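Local atomic coordinates of monosaccharide-transporting ATPase (Actinobacillus succinogenes, PDB entry 5DTE), a protein that probably serves as the periplasmic binding component of a sugar ABC transporter and binds beta-D-allopyranose in its pocket. Residues K34-E39 and S43-A48; E71-L76 and I88-N93; G47-A52 and I57-Q62. One frame throughout, in Å; residues are numbered along the deposited sequence.

How the contacts relate
All three contacts lie in the same lobe, around the six-stranded parallel sheet. Contacts 1 and 3 share Gly47 and Ala48 on helix 39-54, with centres 11 Å apart: contact 1 joins that helix to the loop before it, contact 3 to the strand after it. Contact 2, centred about 15 Å from contact 1, packs helix 70-82 on strand 87-90. Its Thr91 OG1 lies 3.3 Å from Lys34 N, a probable hydrogen bond. Leu76 CD2 meets Gln62 OE1 of contact 3 at 3.4 Å. Contact 1 brings Lys34 and Asn38 to the sugar, with Lys34 NZ donating to it, whereas the Thr91 side chain stays about 7 Å away.

Contact 1: K34-E39 and S43-A48; sequences KTLSNE and SMRQGA. With ALL (beta-D-allopyranose), chain E.
Leu36 and Arg45 meet nearly at right angles where the loop after strand 28-33 passes beside helix 39-54. The arginine can be followed outward. Its CB packs against Leu36 CD2 at 3.9 Å. CG then stands anti to the backbone N (chi1 178°), and a bend at chi2 (-134°) turns the rest of the chain so that its end comes to the leucine. NE forms a salt bridge with Glu49 OE2, one turn farther along the helix, which probably helps to set the guanidinium. At the tip, NH2 has Leu36 CD1 at 3.5 Å, at the edge of the guanidinium and near its plane. CD2 thus meets the root of the arginine and CD1 its end.

Closer to the helix start, Ser43 N donates to Glu39 O at 2.9 Å, a bond of the first helical turn. Asn38 is the N-cap, its OD1 bonded weakly to Tyr40 N, while its ND2 faces O4 of the sugar. Before it, Ser37 N donates to Thr35 OG1 at 3.1 Å, closing an ST turn. Lys34 extends beyond CG to donate from NZ to O1 of beta-D-allopyranose at 3.1 Å. A sugar-binding loop between the first strand and the first helix that ends in the helix N-cap is in keeping with the periplasmic sugar-binding protein fold.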
loop_
_atom_site.group_PDB
_atom_site.type_symbol
_atom_site.label_atom_id
_atom_site.label_comp_id
_atom_site.label_asym_id
_atom_site.label_seq_id
_atom_site.Cartn_x
_atom_site.Cartn_y
_atom_site.Cartn_z
ATOM N N LYS A 34 -1.969 7.222 8.567
ATOM C CA LYS A 34 -3.178 6.517 8.962
ATOM C C LYS A 34 -2.890 5.430 9.999
ATOM O O LYS A 34 -3.775 5.047 10.773
ATOM C CB LYS A 34 -3.874 5.926 7.728
ATOM C CG LYS A 34 -3.088 4.928 6.906
ATOM C CD LYS A 34 -3.717 4.763 5.521
ATOM C CE LYS A 34 -3.404 3.398 4.915
ATOM N NZ LYS A 34 -4.047 3.188 3.585
ATOM N N THR A 35 -1.646 4.958 10.034
ATOM C CA THR A 35 -1.245 3.961 11.021
ATOM C C THR A 35 0.280 3.812 11.087
ATOM O O THR A 35 1.003 4.283 10.216
ATOM C CB THR A 35 -1.890 2.569 10.722
ATOM O OG1 THR A 35 -1.730 1.701 11.851
ATOM C CG2 THR A 35 -1.281 1.924 9.472
ATOM N N LEU A 36 0.748 3.172 12.150
ATOM C CA LEU A 36 2.140 2.771 12.281
ATOM C C LEU A 36 2.204 1.315 12.747
ATOM O O LEU A 36 3.294 0.748 12.883
ATOM C CB LEU A 36 2.886 3.669 13.264
ATOM C CG LEU A 36 3.608 4.918 12.767
ATOM C CD1 LEU A 36 4.334 5.550 13.936
ATOM C CD2 LEU A 36 4.582 4.610 11.629
ATOM N N SER A 37 1.022 0.739 13.001
ATOM C CA SER A 37 0.863 -0.668 13.380
ATOM C C SER A 37 1.404 -1.609 12.312
ATOM O O SER A 37 1.893 -2.692 12.626
ATOM C CB SER A 37 -0.613 -0.988 13.643
ATOM O OG SER A 37 -1.143 -0.191 14.690
ATOM N N ASN A 38 1.301 -1.192 11.053
ATOM C CA ASN A 38 1.862 -1.937 9.929
ATOM C C ASN A 38 3.384 -1.806 9.890
ATOM O O ASN A 38 3.929 -0.767 10.244
ATOM C CB ASN A 38 1.255 -1.447 8.606
ATOM C CG ASN A 38 1.411 -2.459 7.473
ATOM O OD1 ASN A 38 2.189 -3.417 7.567
ATOM N ND2 ASN A 38 0.656 -2.257 6.398
ATOM N N GLU A 39 4.075 -2.857 9.472
ATOM C CA GLU A 39 5.522 -2.781 9.349
ATOM C C GLU A 39 5.899 -1.894 8.162
ATOM O O GLU A 39 6.876 -1.149 8.213
ATOM C CB GLU A 39 6.120 -4.184 9.201
ATOM C CG GLU A 39 7.533 -4.238 8.620
ATOM C CD GLU A 39 8.572 -3.557 9.485
ATOM O OE1 GLU A 39 8.478 -3.660 10.726
ATOM O OE2 GLU A 39 9.494 -2.927 8.913
ATOM N N SER A 43 8.431 1.322 8.097
ATOM C CA SER A 43 9.532 1.357 7.138
ATOM C C SER A 43 9.595 2.689 6.419
ATOM O O SER A 43 10.668 3.214 6.119
ATOM C CB SER A 43 9.371 0.219 6.126
ATOM O OG SER A 43 10.110 0.485 4.963
ATOM N N MET A 44 8.419 3.221 6.130
ATOM C CA MET A 44 8.300 4.472 5.410
ATOM C C MET A 44 8.596 5.628 6.345
ATOM O O MET A 44 9.207 6.625 5.950
ATOM C CB MET A 44 6.899 4.599 4.809
ATOM C CG MET A 44 6.481 6.011 4.475
ATOM S SD MET A 44 4.869 6.077 3.684
ATOM C CE MET A 44 5.145 5.001 2.263
ATOM N N ARG A 45 8.151 5.494 7.591
ATOM C CA ARG A 45 8.404 6.538 8.560
ATOM C C ARG A 45 9.911 6.648 8.792
ATOM O O ARG A 45 10.434 7.746 8.929
ATOM C CB ARG A 45 7.684 6.278 9.884
ATOM C CG ARG A 45 8.004 7.364 10.912
ATOM C CD ARG A 45 8.360 6.826 12.294
ATOM N NE ARG A 45 8.728 7.926 13.191
ATOM C CZ ARG A 45 7.909 8.523 14.053
ATOM N NH1 ARG A 45 8.353 9.519 14.810
ATOM N NH2 ARG A 45 6.658 8.120 14.172
ATOM N N GLN A 46 10.604 5.511 8.830
ATOM C CA GLN A 46 12.044 5.499 9.050
ATOM C C GLN A 46 12.798 6.131 7.891
ATOM O O GLN A 46 13.700 6.929 8.106
ATOM C CB GLN A 46 12.540 4.082 9.265
ATOM C CG GLN A 46 14.032 4.003 9.487
ATOM C CD GLN A 46 14.494 2.581 9.741
ATOM O OE1 GLN A 46 14.192 1.669 8.964
ATOM N NE2 GLN A 46 15.215 2.379 10.844
ATOM N N GLY A 47 12.437 5.762 6.664
ATOM C CA GLY A 47 12.978 6.409 5.483
ATOM C C GLY A 47 12.661 7.892 5.446
ATOM O O GLY A 47 13.444 8.691 4.935
ATOM N N ALA A 48 11.511 8.262 5.991
ATOM C CA ALA A 48 11.100 9.666 6.059
ATOM C C ALA A 48 12.045 10.466 6.927
ATOM O O ALA A 48 12.336 11.621 6.636
ATOM C CB ALA A 48 9.661 9.795 6.594
HETATM C C1 ALL E . -1.987 0.471 1.682
HETATM C C2 ALL E . -0.491 0.574 1.457
HETATM C C3 ALL E . 0.249 -0.579 2.026
HETATM C C4 ALL E . -0.182 -0.906 3.421
HETATM C C5 ALL E . -1.680 -1.153 3.408
HETATM C C6 ALL E . -2.218 -1.683 4.697
HETATM O O1 ALL E . -2.624 1.646 1.362
HETATM O O2 ALL E . -0.264 0.594 0.031
HETATM O O3 ALL E . -0.008 -1.754 1.195
HETATM O O4 ALL E . 0.516 -2.068 3.894
HETATM O O5 ALL E . -2.318 0.119 3.095
HETATM O O6 ALL E . -2.213 -0.653 5.663
#

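Contact 2: E71-L76 and I88-N93; sequences EQLVGL and IIVTPN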
loop_
_atom_site.group_PDB
_atom_site.type_symbol
_atom_site.label_atom_id
_atom_site.label_comp_id
_atom_site.label_asym_id
_atom_site.label_seq_id
_atom_site.Cartn_x
_atom_site.Cartn_y
_atom_site.Cartn_z
ATOM N N GLU A 71 -12.113 10.670 10.346
ATOM C CA GLU A 71 -12.356 11.981 10.955
ATOM C C GLU A 71 -11.153 12.489 11.700
ATOM O O GLU A 71 -10.750 13.641 11.536
ATOM C CB GLU A 71 -13.548 11.930 11.920
ATOM C CG GLU A 71 -14.912 11.930 11.245
ATOM C CD GLU A 71 -15.268 10.599 10.582
ATOM O OE1 GLU A 71 -14.494 9.625 10.720
ATOM O OE2 GLU A 71 -16.338 10.527 9.932
ATOM N N GLN A 72 -10.594 11.617 12.529
ATOM C CA GLN A 72 -9.459 11.954 13.379
ATOM C C GLN A 72 -8.232 12.380 12.577
ATOM O O GLN A 72 -7.472 13.252 13.012
ATOM C CB GLN A 72 -9.113 10.763 14.268
ATOM C CG GLN A 72 -7.812 10.898 15.019
ATOM C CD GLN A 72 -7.479 9.633 15.750
ATOM O OE1 GLN A 72 -6.393 9.492 16.320
ATOM N NE2 GLN A 72 -8.417 8.686 15.733
ATOM N N LEU A 73 -8.047 11.771 11.405
ATOM C CA LEU A 73 -6.915 12.104 10.547
ATOM C C LEU A 73 -7.065 13.488 9.926
ATOM O O LEU A 73 -6.099 14.259 9.867
ATOM C CB LEU A 73 -6.737 11.063 9.450
ATOM C CG LEU A 73 -5.407 11.245 8.697
ATOM C CD1 LEU A 73 -4.250 11.594 9.654
ATOM C CD2 LEU A 73 -5.064 10.014 7.868
ATOM N N VAL A 74 -8.271 13.782 9.446
ATOM C CA VAL A 74 -8.628 15.119 9.005
ATOM C C VAL A 74 -8.406 16.071 10.161
ATOM O O VAL A 74 -7.877 17.162 9.994
ATOM C CB VAL A 74 -10.091 15.212 8.565
ATOM C CG1 VAL A 74 -10.422 16.639 8.164
ATOM C CG2 VAL A 74 -10.391 14.230 7.439
ATOM N N GLY A 75 -8.821 15.638 11.343
ATOM C CA GLY A 75 -8.545 16.379 12.553
ATOM C C GLY A 75 -7.099 16.804 12.566
ATOM O O GLY A 75 -6.797 17.966 12.738
ATOM N N LEU A 76 -6.210 15.853 12.324
ATOM C CA LEU A 76 -4.771 16.092 12.344
ATOM C C LEU A 76 -4.276 17.052 11.259
ATOM O O LEU A 76 -3.397 17.885 11.516
ATOM C CB LEU A 76 -4.033 14.761 12.213
ATOM C CG LEU A 76 -4.322 13.783 13.337
ATOM C CD1 LEU A 76 -3.625 12.461 13.054
ATOM C CD2 LEU A 76 -3.891 14.387 14.668
ATOM N N ILE A 88 2.735 19.848 4.450
ATOM C CA ILE A 88 2.134 18.622 4.960
ATOM C C ILE A 88 2.190 17.460 3.947
ATOM O O ILE A 88 1.845 17.602 2.776
ATOM C CB ILE A 88 0.669 18.851 5.364
ATOM C CG1 ILE A 88 0.513 20.180 6.092
ATOM C CG2 ILE A 88 0.180 17.719 6.226
ATOM C CD1 ILE A 88 -0.917 20.555 6.296
ATOM N N ILE A 89 2.643 16.311 4.424
ATOM C CA ILE A 89 2.553 15.068 3.686
ATOM C C ILE A 89 1.536 14.188 4.397
ATOM O O ILE A 89 1.727 13.822 5.559
ATOM C CB ILE A 89 3.907 14.352 3.612
ATOM C CG1 ILE A 89 4.935 15.265 2.949
ATOM C CG2 ILE A 89 3.776 13.014 2.879
ATOM C CD1 ILE A 89 6.375 14.873 3.206
ATOM N N VAL A 90 0.449 13.853 3.716
ATOM C CA VAL A 90 -0.571 13.028 4.330
ATOM C C VAL A 90 -0.878 11.800 3.470
ATOM O O VAL A 90 -0.879 11.862 2.233
ATOM C CB VAL A 90 -1.865 13.841 4.603
ATOM C CG1 VAL A 90 -2.630 14.118 3.319
ATOM C CG2 VAL A 90 -2.743 13.105 5.569
ATOM N N THR A 91 -1.092 10.679 4.160
ATOM C CA THR A 91 -1.544 9.418 3.581
ATOM C C THR A 91 -3.008 9.246 3.949
ATOM O O THR A 91 -3.316 8.713 5.017
ATOM C CB THR A 91 -0.757 8.235 4.121
ATOM O OG1 THR A 91 -1.123 8.034 5.494
ATOM C CG2 THR A 91 0.736 8.517 4.051
ATOM N N PRO A 92 -3.915 9.726 3.082
ATOM C CA PRO A 92 -5.352 9.784 3.358
ATOM C C PRO A 92 -5.989 8.471 3.796
ATOM O O PRO A 92 -5.369 7.418 3.753
ATOM C CB PRO A 92 -5.934 10.243 2.024
ATOM C CG PRO A 92 -4.890 11.114 1.490
ATOM C CD PRO A 92 -3.593 10.423 1.827
ATOM N N ASN A 93 -7.252 8.588 4.191
ATOM C CA ASN A 93 -7.991 7.608 4.962
ATOM C C ASN A 93 -9.319 7.367 4.285
ATOM O O ASN A 93 -10.173 6.625 4.772
ATOM C CB ASN A 93 -8.222 8.133 6.378
ATOM C CG ASN A 93 -7.691 7.211 7.426
ATOM O OD1 ASN A 93 -7.363 6.062 7.133
ATOM N ND2 ASN A 93 -7.609 7.695 8.665
#
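Leu73 reaches from helix 70-82 to Asn93 and is the residue through which the helix makes this buried contact. Just before it, Gln72 points its amide to another part of the chain, where OE1 accepts from Glu65 N and ties the helix to the loop after strand 58-63. At Leu73 itself, a chi1 of -169° places CG beside the carbonyl carbon and carries the branch away from the helix, and CD2 does most of the touching. This methyl sits over one face of the Asn93 amide, 3.5 Å from ND2. The same nitrogen is also 3.6 Å from Leu73 CB, so this one atom rests between the root and the end of the leucine. Onward, CD2 comes within 3.6 Å of Thr91 O and, more loosely, 4.5 Å from Val90 CG2. The contact is therefore one of van der Waals packing, with no hydrogen bond passing between the segments. Gly75 and Leu76 continue the helix through their N-H bonds to Glu71 O and Gln72 O.

Helix 70-82 thus lies against strand 87-90, with Val77 on Val90 and both Met80 and Ile81 on Ile88. The strand itself is bonded between strands 28-33 and 112-115 in the parallel sheet.

Contact 3: G47-A52 and I57-Q62; sequences GAEETA and IDLIVQ
A beta-alpha-beta unit is completed here: strand 28-33 leads into helix 39-54, which returns over the sheet and turns into strand 58-63, an outermost strand lying parallel to strand 28-33. Within the segments 47-52 and 57-62 the helix runs nearly antiparallel to the strand, at 160°, and their axes approach to 8.8 Å. Such closeness fits the small residues on the inner side of the helix, Ala48 and Ala52.

Leu59 fills the interface from the strand. With CG opposite its own backbone N (chi1 -177°), the branch is sent across to the helix, and successive atoms meet successive turns. CB touches Ala52 CB at 3.9 Å, while CD2 reaches back one turn, lying 4.3 Å from Ala48 CB and 4.0 Å from Ala48 O. The same methyl meets Glu49 CG at 3.8 Å, where the glutamate chain crosses the leucine at about a right angle. Glu49 thus contributes its aliphatic part to the packing. Its carboxylate is held by Arg45 and comes only loosely near Val61, whose CG2 is 4.4 Å from OE2.

Ala48 also rests on Leu31 of the neighbouring strand and on Val276 of helix 272-287, and Ile57 on Ile29 and Leu284, so helix 272-287 also packs against this unit. Asp58, Ile60 and Gln62 bond through their backbones to Pro27, Ile29 and Leu31, in and just before strand 28-33.

At the turn the two segments draw together. Ala52 CB lies 4.4 Å from Ile57 CB, and beside them Ile57 N donates to Ala52 O at 3.0 Å with an almost straight N-H...O angle of 178°.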
loop_
_atom_site.group_PDB
_atom_site.type_symbol
_atom_site.label_atom_id
_atom_site.label_comp_id
_atom_site.label_asym_id
_atom_site.label_seq_id
_atom_site.Cartn_x
_atom_site.Cartn_y
_atom_site.Cartn_z
ATOM N N GLY A 47 12.437 5.762 6.664
ATOM C CA GLY A 47 12.978 6.409 5.483
ATOM C C GLY A 47 12.661 7.892 5.446
ATOM O O GLY A 47 13.444 8.691 4.935
ATOM N N ALA A 48 11.511 8.262 5.991
ATOM C CA ALA A 48 11.100 9.666 6.059
ATOM C C ALA A 48 12.045 10.466 6.927
ATOM O O ALA A 48 12.336 11.621 6.636
ATOM C CB ALA A 48 9.661 9.795 6.594
ATOM N N GLU A 49 12.508 9.852 8.010
ATOM C CA GLU A 49 13.346 10.546 8.975
ATOM C C GLU A 49 14.804 10.625 8.507
ATOM O O GLU A 49 15.512 11.588 8.808
ATOM C CB GLU A 49 13.230 9.871 10.335
ATOM C CG GLU A 49 11.876 10.116 10.967
ATOM C CD GLU A 49 11.715 9.436 12.314
ATOM O OE1 GLU A 49 12.658 8.741 12.763
ATOM O OE2 GLU A 49 10.634 9.595 12.922
ATOM N N GLU A 50 15.233 9.625 7.746
ATOM C CA GLU A 50 16.518 9.674 7.071
ATOM C C GLU A 50 16.583 10.786 6.019
ATOM O O GLU A 50 17.595 11.466 5.896
ATOM C CB GLU A 50 16.809 8.334 6.424
ATOM C CG GLU A 50 16.951 7.204 7.407
ATOM C CD GLU A 50 16.819 5.843 6.733
ATOM O OE1 GLU A 50 16.522 5.802 5.517
ATOM O OE2 GLU A 50 16.988 4.813 7.425
ATOM N N THR A 51 15.513 10.961 5.255
ATOM C CA THR A 51 15.448 12.040 4.269
ATOM C C THR A 51 15.351 13.401 4.973
ATOM O O THR A 51 15.884 14.403 4.501
ATOM C CB THR A 51 14.243 11.831 3.290
ATOM O OG1 THR A 51 14.555 10.792 2.355
ATOM C CG2 THR A 51 13.885 13.100 2.522
ATOM N N ALA A 52 14.681 13.426 6.118
ATOM C CA ALA A 52 14.532 14.661 6.882
ATOM C C ALA A 52 15.900 15.128 7.368
ATOM O O ALA A 52 16.303 16.253 7.094
ATOM C CB ALA A 52 13.558 14.463 8.065
ATOM N N ILE A 57 15.478 19.110 7.526
ATOM C CA ILE A 57 14.056 19.387 7.742
ATOM C C ILE A 57 13.632 19.010 9.167
ATOM O O ILE A 57 14.013 17.949 9.665
ATOM C CB ILE A 57 13.174 18.608 6.704
ATOM C CG1 ILE A 57 13.238 19.283 5.343
ATOM C CG2 ILE A 57 11.721 18.528 7.134
ATOM C CD1 ILE A 57 12.789 20.702 5.399
ATOM N N ASP A 58 12.858 19.877 9.821
ATOM C CA ASP A 58 12.228 19.524 11.096
ATOM C C ASP A 58 10.948 18.750 10.805
ATOM O O ASP A 58 10.008 19.308 10.252
ATOM C CB ASP A 58 11.931 20.769 11.951
ATOM C CG ASP A 58 13.116 21.180 12.851
ATOM O OD1 ASP A 58 14.076 20.383 13.015
ATOM O OD2 ASP A 58 13.082 22.305 13.402
ATOM N N LEU A 59 10.915 17.466 11.172
ATOM C CA LEU A 59 9.824 16.561 10.766
ATOM C C LEU A 59 8.849 16.149 11.887
ATOM O O LEU A 59 9.255 15.616 12.922
ATOM C CB LEU A 59 10.408 15.298 10.138
ATOM C CG LEU A 59 9.318 14.365 9.639
ATOM C CD1 LEU A 59 8.768 14.913 8.330
ATOM C CD2 LEU A 59 9.852 12.956 9.485
ATOM N N ILE A 60 7.558 16.373 11.650
ATOM C CA ILE A 60 6.535 16.175 12.675
ATOM C C ILE A 60 5.583 15.040 12.353
ATOM O O ILE A 60 4.646 15.221 11.579
ATOM C CB ILE A 60 5.691 17.445 12.878
ATOM C CG1 ILE A 60 6.567 18.697 12.797
ATOM C CG2 ILE A 60 4.944 17.377 14.186
ATOM C CD1 ILE A 60 5.870 19.934 13.306
ATOM N N VAL A 61 5.799 13.883 12.974
ATOM C CA VAL A 61 4.959 12.707 12.730
ATOM C C VAL A 61 3.789 12.590 13.708
ATOM O O VAL A 61 3.974 12.601 14.924
ATOM C CB VAL A 61 5.781 11.406 12.801
ATOM C CG1 VAL A 61 4.866 10.217 12.661
ATOM C CG2 VAL A 61 6.858 11.404 11.723
ATOM N N GLN A 62 2.582 12.492 13.162
ATOM C CA GLN A 62 1.392 12.233 13.964
ATOM C C GLN A 62 0.622 11.120 13.307
ATOM O O GLN A 62 0.413 11.126 12.101
ATOM C CB GLN A 62 0.505 13.471 14.105
ATOM C CG GLN A 62 1.234 14.731 14.531
ATOM C CD GLN A 62 0.360 15.631 15.381
ATOM O OE1 GLN A 62 -0.740 15.242 15.781
ATOM N NE2 GLN A 62 0.846 16.832 15.673
#